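Local coordinates for secreted RxLR effector peptide protein (PDB 5L7S) that binds the host autophagy protein ATG8CL through a C-terminal ATG8-interacting motif and stimulates autophagosome formation in cells infected by the potato late blight pathogen, at residues 199-204 / 234-239; 130-135 / 172-177; 182-187 / 218-223. All coordinates share one frame; numbering follows the deposited sequence.

Contact 1: residues 199-204 / 234-239; sequences ADKLER and ILRLAE
R204, reaching from the flank of helix 196-207 to the C-terminal end of helix 228-235, where it meets I234, makes this a partly buried side-chain-to-backbone contact between WY-domains 4 and 5. Its NH1 donates to the carbonyl oxygen O of I234 at 3.0 Å and meets it almost head-on, the C=O...N angle being 171°. A bend at chi3 (-59°) turns the guanidinium so that NH1 reaches that carbonyl; R204 CD lies 3.6 Å from L235 O. Over one face of the group lies R236 CD, 3.4 Å from R204 NH1; on the opposite face, toward the rim, sits CA of K201. The two guanidinium planes are steeply inclined, 73° apart, and the like charges of R204 and R236 come close together, which is probably eased by the salt bridge of R236 NE to E239 OE1, whose hydrogen bond is weak. Behind R204, the side chain of I234 crosses that of D200, itself paired with R190, at about a right angle, CG1 lying 3.9 Å from D200 OD2. I234 CG2 is 3.5 Å from OE1 of E203, whose carboxylate is hydrogen-bonded to W221 and H187. R236 leaves the helix with positive phi, and the arrangement is an arginine side chain hydrogen-bonding a carbonyl in the last turn of helix 228-235, at the joint between consecutive WY-domains.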
ATOM      1  N   ALA A 199      -7.961  10.484  -7.545  1.00 87.97           N
ATOM      2  CA  ALA A 199      -7.673  10.684  -6.128  1.00 85.68           C
ATOM      3  C   ALA A 199      -8.425  11.891  -5.592  1.00 85.39           C
ATOM      4  O   ALA A 199      -9.116  11.790  -4.581  1.00 85.25           O
ATOM      5  CB  ALA A 199      -6.178  10.863  -5.907  1.00 86.16           C
ATOM      6  N   ASP A 200      -8.293  13.021  -6.285  1.00 87.59           N
ATOM      7  CA  ASP A 200      -9.005  14.258  -5.927  1.00 87.88           C
ATOM      8  C   ASP A 200     -10.517  14.043  -5.838  1.00 84.29           C
ATOM      9  O   ASP A 200     -11.176  14.616  -4.976  1.00 84.20           O
ATOM     10  CB  ASP A 200      -8.688  15.392  -6.924  1.00 90.13           C
ATOM     11  CG  ASP A 200      -7.287  15.996  -6.728  1.00 95.22           C
ATOM     12  OD1 ASP A 200      -6.494  15.488  -5.898  1.00 98.61           O
ATOM     13  OD2 ASP A 200      -6.974  16.999  -7.415  1.00 95.45           O
ATOM     14  N   LYS A 201     -11.049  13.207  -6.720  1.00 84.39           N
ATOM     15  CA  LYS A 201     -12.461  12.836  -6.688  1.00 85.08           C
ATOM     16  C   LYS A 201     -12.793  12.059  -5.413  1.00 84.28           C
ATOM     17  O   LYS A 201     -13.787  12.351  -4.754  1.00 86.99           O
ATOM     18  CB  LYS A 201     -12.818  12.016  -7.933  1.00 86.72           C
ATOM     19  CG  LYS A 201     -14.304  11.833  -8.168  1.00 88.60           C
ATOM     20  CD  LYS A 201     -14.626  11.760  -9.657  1.00 94.29           C
ATOM     21  CE  LYS A 201     -14.692  13.146 -10.287  1.00 96.56           C
ATOM     22  NZ  LYS A 201     -15.170  13.110 -11.695  1.00100.62           N
ATOM     23  N   LEU A 202     -11.952  11.088  -5.063  1.00 85.85           N
ATOM     24  CA  LEU A 202     -12.121  10.329  -3.819  1.00 85.08           C
ATOM     25  C   LEU A 202     -12.008  11.206  -2.567  1.00 86.30           C
ATOM     26  O   LEU A 202     -12.761  11.008  -1.613  1.00 90.58           O
ATOM     27  CB  LEU A 202     -11.120   9.171  -3.730  1.00 84.93           C
ATOM     28  CG  LEU A 202     -11.313   8.009  -4.709  1.00 87.64           C
ATOM     29  CD1 LEU A 202     -10.234   6.957  -4.492  1.00 88.73           C
ATOM     30  CD2 LEU A 202     -12.696   7.388  -4.584  1.00 88.41           C
ATOM     31  N   GLU A 203     -11.082  12.166  -2.568  1.00 83.22           N
ATOM     32  CA  GLU A 203     -10.988  13.130  -1.465  1.00 82.83           C
ATOM     33  C   GLU A 203     -12.321  13.853  -1.255  1.00 83.15           C
ATOM     34  O   GLU A 203     -12.785  13.972  -0.125  1.00 87.18           O
ATOM     35  CB  GLU A 203      -9.852  14.146  -1.678  1.00 82.14           C
ATOM     36  CG  GLU A 203      -8.457  13.538  -1.560  1.00 83.13           C
ATOM     37  CD  GLU A 203      -7.353  14.528  -1.189  1.00 84.61           C
ATOM     38  OE1 GLU A 203      -7.597  15.753  -1.103  1.00 85.20           O
ATOM     39  OE2 GLU A 203      -6.210  14.064  -0.977  1.00 81.64           O
ATOM     40  N   ARG A 204     -12.942  14.304  -2.342  1.00 83.58           N
ATOM     41  CA  ARG A 204     -14.252  14.949  -2.260  1.00 84.86           C
ATOM     42  C   ARG A 204     -15.329  13.982  -1.758  1.00 84.79           C
ATOM     43  O   ARG A 204     -16.091  14.325  -0.856  1.00 89.87           O
ATOM     44  CB  ARG A 204     -14.653  15.558  -3.608  1.00 86.75           C
ATOM     45  CG  ARG A 204     -13.768  16.722  -4.034  1.00 90.63           C
ATOM     46  CD  ARG A 204     -14.416  17.586  -5.110  1.00 94.36           C
ATOM     47  NE  ARG A 204     -14.739  16.837  -6.327  1.00 97.69           N
ATOM     48  CZ  ARG A 204     -13.863  16.452  -7.262  1.00100.03           C
ATOM     49  NH1 ARG A 204     -12.560  16.732  -7.164  1.00 96.55           N
ATOM     50  NH2 ARG A 204     -14.303  15.779  -8.324  1.00103.79           N
ATOM     51  N   ILE A 234      -8.544  21.155  -5.544  1.00 92.56           N
ATOM     52  CA  ILE A 234      -9.000  19.789  -5.211  1.00 87.91           C
ATOM     53  C   ILE A 234     -10.511  19.767  -5.009  1.00 86.78           C
ATOM     54  O   ILE A 234     -11.201  18.889  -5.526  1.00 87.09           O
ATOM     55  CB  ILE A 234      -8.327  19.234  -3.928  1.00 88.82           C
ATOM     56  CG1 ILE A 234      -6.819  19.031  -4.134  1.00 91.94           C
ATOM     57  CG2 ILE A 234      -8.957  17.904  -3.508  1.00 89.40           C
ATOM     58  CD1 ILE A 234      -6.036  18.812  -2.848  1.00 92.04           C
ATOM     59  N   LEU A 235     -11.009  20.743  -4.255  1.00 88.33           N
ATOM     60  CA  LEU A 235     -12.437  20.844  -3.935  1.00 89.52           C
ATOM     61  C   LEU A 235     -13.289  21.318  -5.116  1.00 91.60           C
ATOM     62  O   LEU A 235     -14.515  21.180  -5.082  1.00 88.90           O
ATOM     63  CB  LEU A 235     -12.643  21.777  -2.737  1.00 88.83           C
ATOM     64  CG  LEU A 235     -11.950  21.334  -1.442  1.00 89.20           C
ATOM     65  CD1 LEU A 235     -11.903  22.472  -0.434  1.00 89.61           C
ATOM     66  CD2 LEU A 235     -12.629  20.102  -0.859  1.00 88.53           C
ATOM     67  N   ARG A 236     -12.640  21.879  -6.140  1.00 95.17           N
ATOM     68  CA  ARG A 236     -13.292  22.332  -7.371  1.00 97.40           C
ATOM     69  C   ARG A 236     -14.383  23.354  -7.053  1.00 97.64           C
ATOM     70  O   ARG A 236     -15.529  23.236  -7.488  1.00 99.67           O
ATOM     71  CB  ARG A 236     -13.777  21.136  -8.222  1.00 98.77           C
ATOM     72  CG  ARG A 236     -12.638  20.495  -9.014  1.00102.32           C
ATOM     73  CD  ARG A 236     -12.962  19.132  -9.603  1.00107.32           C
ATOM     74  NE  ARG A 236     -13.701  19.199 -10.864  1.00112.40           N
ATOM     75  CZ  ARG A 236     -13.934  18.161 -11.676  1.00117.99           C
ATOM     76  NH1 ARG A 236     -13.483  16.938 -11.394  1.00118.58           N
ATOM     77  NH2 ARG A 236     -14.628  18.347 -12.796  1.00123.68           N
ATOM     78  N   LEU A 237     -13.984  24.361  -6.274  1.00 96.90           N
ATOM     79  CA  LEU A 237     -14.876  25.439  -5.836  1.00 96.80           C
ATOM     80  C   LEU A 237     -15.081  26.513  -6.908  1.00 97.03           C
ATOM     81  O   LEU A 237     -15.993  27.335  -6.794  1.00 98.85           O
ATOM     82  CB  LEU A 237     -14.354  26.070  -4.537  1.00 96.28           C
ATOM     83  CG  LEU A 237     -14.360  25.139  -3.311  1.00 95.75           C
ATOM     84  CD1 LEU A 237     -13.598  25.745  -2.139  1.00 95.02           C
ATOM     85  CD2 LEU A 237     -15.781  24.785  -2.894  1.00 95.88           C
ATOM     86  N   ALA A 238     -14.236  26.505  -7.939  1.00 98.51           N
ATOM     87  CA  ALA A 238     -14.453  27.323  -9.134  1.00 98.59           C
ATOM     88  C   ALA A 238     -15.745  26.948  -9.880  1.00 98.91           C
ATOM     89  O   ALA A 238     -16.374  27.809 -10.486  1.00 96.85           O
ATOM     90  CB  ALA A 238     -13.256  27.221 -10.067  1.00 98.68           C
ATOM     91  N   GLU A 239     -16.135  25.672  -9.828  1.00103.55           N
ATOM     92  CA  GLU A 239     -17.418  25.218 -10.398  1.00108.16           C
ATOM     93  C   GLU A 239     -18.632  25.848  -9.702  1.00108.22           C
ATOM     94  O   GLU A 239     -18.500  26.508  -8.668  1.00107.89           O
ATOM     95  CB  GLU A 239     -17.531  23.676 -10.364  1.00112.88           C
ATOM     96  CG  GLU A 239     -17.125  22.970 -11.653  1.00117.82           C
ATOM     97  CD  GLU A 239     -15.665  23.175 -12.027  1.00121.00           C
ATOM     98  OE1 GLU A 239     -14.885  22.203 -11.941  1.00124.09           O
ATOM     99  OE2 GLU A 239     -15.293  24.302 -12.416  1.00120.93           O
TER

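Contact 2: residues 130-135 / 172-177; sequences RLKDAG and FQKTMT
K174 and T175, just beyond the end of helix 165-173, carry most of the contact with the 3-10 turn around K132. The aliphatic part of K132 runs beside K174, both side chains pointing the same way, with K132 CE 3.9 Å from K174 CB. K132 CG also lies over the backbone, 3.6 Å from K174 O. The two ammonium groups, like charges, lie near each other without touching, K132 NZ being 4.7 Å from K174 NZ, and K132 NZ has a weak hydrogen bond to N127.

T175 follows, where the backbones come nearest: its CA is 4.0 Å from that of K132. The two branches of the threonine do different jobs. With CG2 anti to the backbone N, the methyl faces the turn and sits close to L131 O and to the carbonyl of K132. OG1 lies 3.5 Å from K132 CA, but its hydrogen-bonding partners are elsewhere, L171 O one turn back and the hydroxyl of Y126. The carbonyl of T175 then receives a CA-H...O contact from G135, CA to O 3.5 Å, with an angle of 167° at the hydrogen.

M176 closes the walk. Its CG stands between the backbone N and the carbonyl carbon (chi1 56°), and from there the chain carries CE to the carbonyl oxygen of G135. No hydrogen bond joins the two segments, so they are held by van der Waals packing and the CA-H...O contact.

The turn belongs to WY-domain 3 and the helix end to WY-domain 4. L131 packs on F144 and W147 of helix 142-155 and on Y72 of helix 67-75, whereas M176 leans on D181 and I182 of helix 179-189, which puts this junction between the helices of successive units.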
ATOM      1  N   ARG A 130      -3.241 -10.237  -3.597  1.00 89.67           N
ATOM      2  CA  ARG A 130      -3.495 -10.301  -2.156  1.00 88.91           C
ATOM      3  C   ARG A 130      -3.141  -8.994  -1.445  1.00 88.43           C
ATOM      4  O   ARG A 130      -2.581  -8.995  -0.350  1.00 90.30           O
ATOM      5  CB  ARG A 130      -2.784 -11.505  -1.526  1.00 89.11           C
ATOM      6  CG  ARG A 130      -3.506 -12.819  -1.750  1.00 90.72           C
ATOM      7  CD  ARG A 130      -2.693 -13.983  -1.218  1.00 92.28           C
ATOM      8  NE  ARG A 130      -2.345 -13.810   0.191  1.00 93.48           N
ATOM      9  CZ  ARG A 130      -1.506 -14.593   0.867  1.00 92.54           C
ATOM     10  NH1 ARG A 130      -0.917 -15.634   0.282  1.00 92.70           N
ATOM     11  NH2 ARG A 130      -1.258 -14.334   2.149  1.00 92.30           N
ATOM     12  N   LEU A 131      -3.501  -7.878  -2.074  1.00 89.03           N
ATOM     13  CA  LEU A 131      -3.152  -6.557  -1.552  1.00 87.78           C
ATOM     14  C   LEU A 131      -3.925  -6.171  -0.292  1.00 88.19           C
ATOM     15  O   LEU A 131      -3.469  -5.301   0.448  1.00 89.94           O
ATOM     16  CB  LEU A 131      -3.306  -5.484  -2.632  1.00 87.05           C
ATOM     17  CG  LEU A 131      -2.228  -5.538  -3.717  1.00 87.94           C
ATOM     18  CD1 LEU A 131      -2.608  -4.663  -4.900  1.00 89.03           C
ATOM     19  CD2 LEU A 131      -0.864  -5.133  -3.169  1.00 88.71           C
ATOM     20  N   LYS A 132      -5.064  -6.818  -0.034  1.00 88.24           N
ATOM     21  CA  LYS A 132      -5.763  -6.672   1.257  1.00 89.75           C
ATOM     22  C   LYS A 132      -4.883  -7.040   2.457  1.00 90.87           C
ATOM     23  O   LYS A 132      -4.964  -6.402   3.507  1.00 92.08           O
ATOM     24  CB  LYS A 132      -7.051  -7.498   1.282  1.00 89.90           C
ATOM     25  CG  LYS A 132      -8.164  -6.900   0.443  1.00 91.29           C
ATOM     26  CD  LYS A 132      -9.348  -7.844   0.320  1.00 93.39           C
ATOM     27  CE  LYS A 132     -10.463  -7.216  -0.504  1.00 96.78           C
ATOM     28  NZ  LYS A 132     -11.379  -8.236  -1.081  1.00 98.03           N
ATOM     29  N   ASP A 133      -4.023  -8.045   2.281  1.00 91.82           N
ATOM     30  CA  ASP A 133      -3.093  -8.482   3.333  1.00 90.53           C
ATOM     31  C   ASP A 133      -1.931  -7.508   3.600  1.00 86.47           C
ATOM     32  O   ASP A 133      -1.193  -7.691   4.567  1.00 87.22           O
ATOM     33  CB  ASP A 133      -2.526  -9.876   3.010  1.00 92.64           C
ATOM     34  CG  ASP A 133      -3.608 -10.950   2.888  1.00 94.40           C
ATOM     35  OD1 ASP A 133      -4.652 -10.849   3.570  1.00 94.59           O
ATOM     36  OD2 ASP A 133      -3.407 -11.902   2.106  1.00 96.99           O
ATOM     37  N   ALA A 134      -1.756  -6.496   2.749  1.00 84.13           N
ATOM     38  CA  ALA A 134      -0.702  -5.491   2.926  1.00 81.13           C
ATOM     39  C   ALA A 134      -0.954  -4.550   4.100  1.00 79.61           C
ATOM     40  O   ALA A 134      -0.003  -3.989   4.648  1.00 79.22           O
ATOM     41  CB  ALA A 134      -0.522  -4.682   1.649  1.00 80.88           C
ATOM     42  N   GLY A 135      -2.224  -4.356   4.467  1.00 78.60           N
ATOM     43  CA  GLY A 135      -2.584  -3.458   5.562  1.00 77.68           C
ATOM     44  C   GLY A 135      -2.115  -2.034   5.317  1.00 78.80           C
ATOM     45  O   GLY A 135      -2.062  -1.582   4.174  1.00 83.69           O
ATOM     46  N   PHE A 172      -9.551  -0.391  -0.859  1.00 85.55           N
ATOM     47  CA  PHE A 172      -8.694   0.255   0.143  1.00 85.16           C
ATOM     48  C   PHE A 172      -9.257   0.087   1.555  1.00 87.27           C
ATOM     49  O   PHE A 172      -8.513  -0.210   2.492  1.00 88.94           O
ATOM     50  CB  PHE A 172      -8.519   1.758  -0.144  1.00 84.73           C
ATOM     51  CG  PHE A 172      -7.864   2.088  -1.474  1.00 84.93           C
ATOM     52  CD1 PHE A 172      -7.140   1.144  -2.213  1.00 83.68           C
ATOM     53  CD2 PHE A 172      -7.946   3.389  -1.970  1.00 85.83           C
ATOM     54  CE1 PHE A 172      -6.548   1.489  -3.418  1.00 82.63           C
ATOM     55  CE2 PHE A 172      -7.349   3.736  -3.176  1.00 84.62           C
ATOM     56  CZ  PHE A 172      -6.650   2.786  -3.900  1.00 83.20           C
ATOM     57  N   GLN A 173     -10.569   0.261   1.694  1.00 88.73           N
ATOM     58  CA  GLN A 173     -11.253   0.130   2.984  1.00 88.47           C
ATOM     59  C   GLN A 173     -11.320  -1.314   3.505  1.00 90.68           C
ATOM     60  O   GLN A 173     -11.364  -1.524   4.717  1.00 92.49           O
ATOM     61  CB  GLN A 173     -12.656   0.731   2.901  1.00 87.17           C
ATOM     62  CG  GLN A 173     -12.647   2.246   2.738  1.00 87.37           C
ATOM     63  CD  GLN A 173     -13.972   2.816   2.254  1.00 88.81           C
ATOM     64  OE1 GLN A 173     -14.740   2.153   1.553  1.00 91.19           O
ATOM     65  NE2 GLN A 173     -14.236   4.063   2.617  1.00 87.83           N
ATOM     66  N   LYS A 174     -11.331  -2.293   2.596  1.00 92.23           N
ATOM     67  CA  LYS A 174     -11.191  -3.717   2.962  1.00 93.00           C
ATOM     68  C   LYS A 174      -9.727  -4.175   3.116  1.00 89.39           C
ATOM     69  O   LYS A 174      -9.474  -5.350   3.376  1.00 93.10           O
ATOM     70  CB  LYS A 174     -11.940  -4.612   1.961  1.00 97.39           C
ATOM     71  CG  LYS A 174     -13.451  -4.579   2.148  1.00103.24           C
ATOM     72  CD  LYS A 174     -14.189  -5.494   1.181  1.00108.38           C
ATOM     73  CE  LYS A 174     -14.019  -5.050  -0.264  1.00114.42           C
ATOM     74  NZ  LYS A 174     -15.151  -5.480  -1.129  1.00116.54           N
ATOM     75  N   THR A 175      -8.779  -3.256   2.952  1.00 86.49           N
ATOM     76  CA  THR A 175      -7.358  -3.500   3.195  1.00 85.87           C
ATOM     77  C   THR A 175      -6.893  -2.931   4.538  1.00 86.95           C
ATOM     78  O   THR A 175      -6.090  -3.557   5.233  1.00 85.69           O
ATOM     79  CB  THR A 175      -6.525  -2.877   2.063  1.00 87.44           C
ATOM     80  OG1 THR A 175      -6.957  -3.427   0.814  1.00 89.63           O
ATOM     81  CG2 THR A 175      -5.037  -3.137   2.252  1.00 89.75           C
ATOM     82  N   MET A 176      -7.383  -1.744   4.888  1.00 90.40           N
ATOM     83  CA  MET A 176      -7.051  -1.097   6.155  1.00 95.23           C
ATOM     84  C   MET A 176      -8.291  -0.416   6.739  1.00 99.03           C
ATOM     85  O   MET A 176      -9.132   0.104   5.999  1.00100.70           O
ATOM     86  CB  MET A 176      -5.906  -0.101   5.959  1.00 96.43           C
ATOM     87  CG  MET A 176      -6.162   0.971   4.910  1.00 98.43           C
ATOM     88  SD  MET A 176      -4.705   1.963   4.532  1.00100.22           S
ATOM     89  CE  MET A 176      -3.838   0.881   3.401  1.00100.72           C
ATOM     90  N   THR A 177      -8.391  -0.429   8.067  1.00102.22           N
ATOM     91  CA  THR A 177      -9.631  -0.082   8.777  1.00102.13           C
ATOM     92  C   THR A 177      -9.738   1.395   9.157  1.00 97.90           C
ATOM     93  O   THR A 177     -10.831   1.958   9.128  1.00 97.87           O
ATOM     94  CB  THR A 177      -9.798  -0.943  10.051  1.00103.66           C
ATOM     95  OG1 THR A 177      -8.729  -0.675  10.970  1.00103.88           O
ATOM     96  CG2 THR A 177      -9.805  -2.435   9.701  1.00100.92           C
TER

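Contact 3: residues 182-187 / 218-223; sequences IIKLVH and ADVWLK
V220 points toward helix 179-189 and spreads its two methyls over three of its residues. CG2, anti to the carbonyl carbon, touches I183 CG2 at 3.9 Å and K184 CG at the same distance. CG1 is anti to the backbone N (chi1 168°) and lies against H187, 3.8 Å from its CD2 and nearly as close to CB; the valine and histidine side chains run alongside each other with opposite directions. The axes of segments 182-187 and 218-223 cross at -45° and come within 10.2 Å. This is helix-to-helix packing between WY-domains 4 and 5, and W221 and Y257 of helix 249-266, whose rings meet edge-to-face, are probably the Trp and Tyr pair that gives the WY fold its name. Toward H187 the geometry is different. W221 CD1 lies over one face of the imidazole, 3.3 Å from H187 CE1, with the planes at 59°, neither stacked nor edge-to-face. E203 of helix 196-207 fixes both rings, its OE2 taking H187 ND1 and its OE1 taking W221 NE1, so one carboxylate satisfies two buried ring nitrogens, while H187 NE2 makes a weak hydrogen bond to E226.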
ATOM      1  N   ILE A 182      -6.611   5.622   5.338  1.00 85.66           N
ATOM      2  CA  ILE A 182      -7.283   5.748   4.038  1.00 82.08           C
ATOM      3  C   ILE A 182      -7.096   7.147   3.431  1.00 84.29           C
ATOM      4  O   ILE A 182      -6.921   7.272   2.222  1.00 84.47           O
ATOM      5  CB  ILE A 182      -8.796   5.416   4.143  1.00 81.30           C
ATOM      6  CG1 ILE A 182      -9.013   3.943   4.525  1.00 82.04           C
ATOM      7  CG2 ILE A 182      -9.543   5.733   2.848  1.00 81.42           C
ATOM      8  CD1 ILE A 182      -8.785   2.950   3.407  1.00 83.02           C
ATOM      9  N   ILE A 183      -7.135   8.188   4.264  1.00 85.56           N
ATOM     10  CA  ILE A 183      -6.987   9.571   3.790  1.00 85.58           C
ATOM     11  C   ILE A 183      -5.549   9.852   3.343  1.00 85.08           C
ATOM     12  O   ILE A 183      -5.341  10.448   2.285  1.00 87.59           O
ATOM     13  CB  ILE A 183      -7.468  10.604   4.848  1.00 86.40           C
ATOM     14  CG1 ILE A 183      -8.996  10.543   4.971  1.00 85.57           C
ATOM     15  CG2 ILE A 183      -7.051  12.028   4.475  1.00 86.41           C
ATOM     16  CD1 ILE A 183      -9.555  11.218   6.205  1.00 86.46           C
ATOM     17  N   LYS A 184      -4.568   9.434   4.141  1.00 86.13           N
ATOM     18  CA  LYS A 184      -3.152   9.575   3.762  1.00 87.28           C
ATOM     19  C   LYS A 184      -2.846   8.843   2.451  1.00 86.00           C
ATOM     20  O   LYS A 184      -2.136   9.374   1.599  1.00 86.66           O
ATOM     21  CB  LYS A 184      -2.221   9.072   4.875  1.00 88.20           C
ATOM     22  CG  LYS A 184      -2.163   9.967   6.105  1.00 89.25           C
ATOM     23  CD  LYS A 184      -1.446   9.270   7.253  1.00 91.99           C
ATOM     24  CE  LYS A 184      -1.399  10.130   8.508  1.00 93.91           C
ATOM     25  NZ  LYS A 184      -1.191   9.318   9.743  1.00 93.82           N
ATOM     26  N   LEU A 185      -3.398   7.636   2.299  1.00 85.00           N
ATOM     27  CA  LEU A 185      -3.260   6.835   1.074  1.00 84.16           C
ATOM     28  C   LEU A 185      -3.730   7.582  -0.175  1.00 84.95           C
ATOM     29  O   LEU A 185      -2.979   7.704  -1.149  1.00 85.95           O
ATOM     30  CB  LEU A 185      -4.054   5.528   1.202  1.00 82.61           C
ATOM     31  CG  LEU A 185      -4.151   4.613  -0.020  1.00 82.46           C
ATOM     32  CD1 LEU A 185      -2.766   4.171  -0.438  1.00 85.43           C
ATOM     33  CD2 LEU A 185      -5.014   3.406   0.285  1.00 83.68           C
ATOM     34  N   VAL A 186      -4.973   8.066  -0.129  1.00 81.93           N
ATOM     35  CA  VAL A 186      -5.583   8.788  -1.251  1.00 79.18           C
ATOM     36  C   VAL A 186      -4.804  10.063  -1.574  1.00 80.86           C
ATOM     37  O   VAL A 186      -4.604  10.380  -2.745  1.00 86.03           O
ATOM     38  CB  VAL A 186      -7.076   9.101  -0.992  1.00 77.09           C
ATOM     39  CG1 VAL A 186      -7.638  10.061  -2.034  1.00 77.85           C
ATOM     40  CG2 VAL A 186      -7.891   7.817  -0.996  1.00 77.01           C
ATOM     41  N   HIS A 187      -4.352  10.780  -0.552  1.00 81.18           N
ATOM     42  CA  HIS A 187      -3.533  11.969  -0.775  1.00 83.11           C
ATOM     43  C   HIS A 187      -2.123  11.644  -1.305  1.00 89.51           C
ATOM     44  O   HIS A 187      -1.516  12.487  -1.969  1.00 96.37           O
ATOM     45  CB  HIS A 187      -3.451  12.830   0.485  1.00 81.46           C
ATOM     46  CG  HIS A 187      -3.080  14.251   0.209  1.00 79.49           C
ATOM     47  ND1 HIS A 187      -3.880  15.095  -0.530  1.00 77.91           N
ATOM     48  CD2 HIS A 187      -1.991  14.976   0.558  1.00 80.67           C
ATOM     49  CE1 HIS A 187      -3.302  16.278  -0.627  1.00 79.45           C
ATOM     50  NE2 HIS A 187      -2.159  16.236   0.034  1.00 81.38           N
ATOM     51  N   ALA A 218      -7.777  17.909   6.770  1.00 91.19           N
ATOM     52  CA  ALA A 218      -7.140  19.210   6.991  1.00 91.59           C
ATOM     53  C   ALA A 218      -5.738  19.085   7.592  1.00 93.69           C
ATOM     54  O   ALA A 218      -4.851  19.864   7.255  1.00 96.80           O
ATOM     55  CB  ALA A 218      -8.016  20.083   7.878  1.00 92.60           C
ATOM     56  N   ASP A 219      -5.548  18.103   8.475  1.00 95.08           N
ATOM     57  CA  ASP A 219      -4.232  17.822   9.064  1.00 95.04           C
ATOM     58  C   ASP A 219      -3.269  17.222   8.040  1.00 90.48           C
ATOM     59  O   ASP A 219      -2.077  17.534   8.060  1.00 91.97           O
ATOM     60  CB  ASP A 219      -4.354  16.887  10.280  1.00 97.44           C
ATOM     61  CG  ASP A 219      -5.169  17.494  11.423  1.00 98.99           C
ATOM     62  OD1 ASP A 219      -5.422  18.720  11.425  1.00103.40           O
ATOM     63  OD2 ASP A 219      -5.565  16.732  12.327  1.00 99.10           O
ATOM     64  N   VAL A 220      -3.787  16.367   7.157  1.00 86.88           N
ATOM     65  CA  VAL A 220      -2.984  15.756   6.085  1.00 87.37           C
ATOM     66  C   VAL A 220      -2.487  16.791   5.063  1.00 87.29           C
ATOM     67  O   VAL A 220      -1.329  16.729   4.635  1.00 91.01           O
ATOM     68  CB  VAL A 220      -3.759  14.606   5.391  1.00 85.74           C
ATOM     69  CG1 VAL A 220      -3.071  14.151   4.107  1.00 86.65           C
ATOM     70  CG2 VAL A 220      -3.898  13.432   6.349  1.00 87.14           C
ATOM     71  N   TRP A 221      -3.354  17.726   4.678  1.00 83.67           N
ATOM     72  CA  TRP A 221      -2.961  18.836   3.803  1.00 81.87           C
ATOM     73  C   TRP A 221      -1.936  19.744   4.469  1.00 83.97           C
ATOM     74  O   TRP A 221      -0.995  20.196   3.822  1.00 86.51           O
ATOM     75  CB  TRP A 221      -4.171  19.690   3.406  1.00 81.19           C
ATOM     76  CG  TRP A 221      -5.198  18.996   2.563  1.00 80.04           C
ATOM     77  CD1 TRP A 221      -4.993  17.961   1.699  1.00 79.31           C
ATOM     78  CD2 TRP A 221      -6.589  19.316   2.483  1.00 79.43           C
ATOM     79  NE1 TRP A 221      -6.174  17.601   1.097  1.00 79.94           N
ATOM     80  CE2 TRP A 221      -7.171  18.422   1.556  1.00 81.02           C
ATOM     81  CE3 TRP A 221      -7.405  20.269   3.110  1.00 78.10           C
ATOM     82  CZ2 TRP A 221      -8.537  18.451   1.241  1.00 80.65           C
ATOM     83  CZ3 TRP A 221      -8.762  20.295   2.803  1.00 78.56           C
ATOM     84  CH2 TRP A 221      -9.314  19.389   1.875  1.00 80.37           C
ATOM     85  N   LEU A 222      -2.133  20.010   5.760  1.00 89.66           N
ATOM     86  CA  LEU A 222      -1.264  20.914   6.518  1.00 91.15           C
ATOM     87  C   LEU A 222       0.130  20.327   6.706  1.00 91.91           C
ATOM     88  O   LEU A 222       1.119  21.046   6.570  1.00 92.97           O
ATOM     89  CB  LEU A 222      -1.882  21.244   7.881  1.00 94.67           C
ATOM     90  CG  LEU A 222      -1.309  22.454   8.618  1.00 98.05           C
ATOM     91  CD1 LEU A 222      -1.679  23.741   7.893  1.00100.71           C
ATOM     92  CD2 LEU A 222      -1.806  22.484  10.056  1.00 98.12           C
ATOM     93  N   LYS A 223       0.204  19.027   7.003  1.00 94.26           N
ATOM     94  CA  LYS A 223       1.487  18.309   7.065  1.00 95.92           C
ATOM     95  C   LYS A 223       2.181  18.269   5.702  1.00 94.23           C
ATOM     96  O   LYS A 223       3.401  18.407   5.625  1.00 96.47           O
ATOM     97  CB  LYS A 223       1.301  16.880   7.585  1.00 97.45           C
ATOM     98  CG  LYS A 223       2.610  16.129   7.806  1.00100.92           C
ATOM     99  CD  LYS A 223       2.371  14.735   8.358  1.00105.05           C
ATOM    100  CE  LYS A 223       3.646  13.909   8.335  1.00106.46           C
ATOM    101  NZ  LYS A 223       3.422  12.546   8.890  1.00110.32           N
TER

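In the fold
From the N terminus, contact 2 comes first: it closes the chain from 130-135 to 172-177, spanning helix 142-155 and most of helix 165-173, and joins WY-domain 3 to WY-domain 4. It is complete before the other two begin. Contact 3 then opens at 182-187, contact 1 opens at 199-204, contact 3 closes at 218-223 and contact 1 at 234-239, so these two cross, and together they link WY-domain 4 to WY-domain 5 twice. Contacts 1 and 3 meet at E203, with centres 14 Å apart. Contacts 2 and 3 touch where F172 packs on I182 and L185, and M176 on I182, making helix 179-189 the bridge between the two junctions.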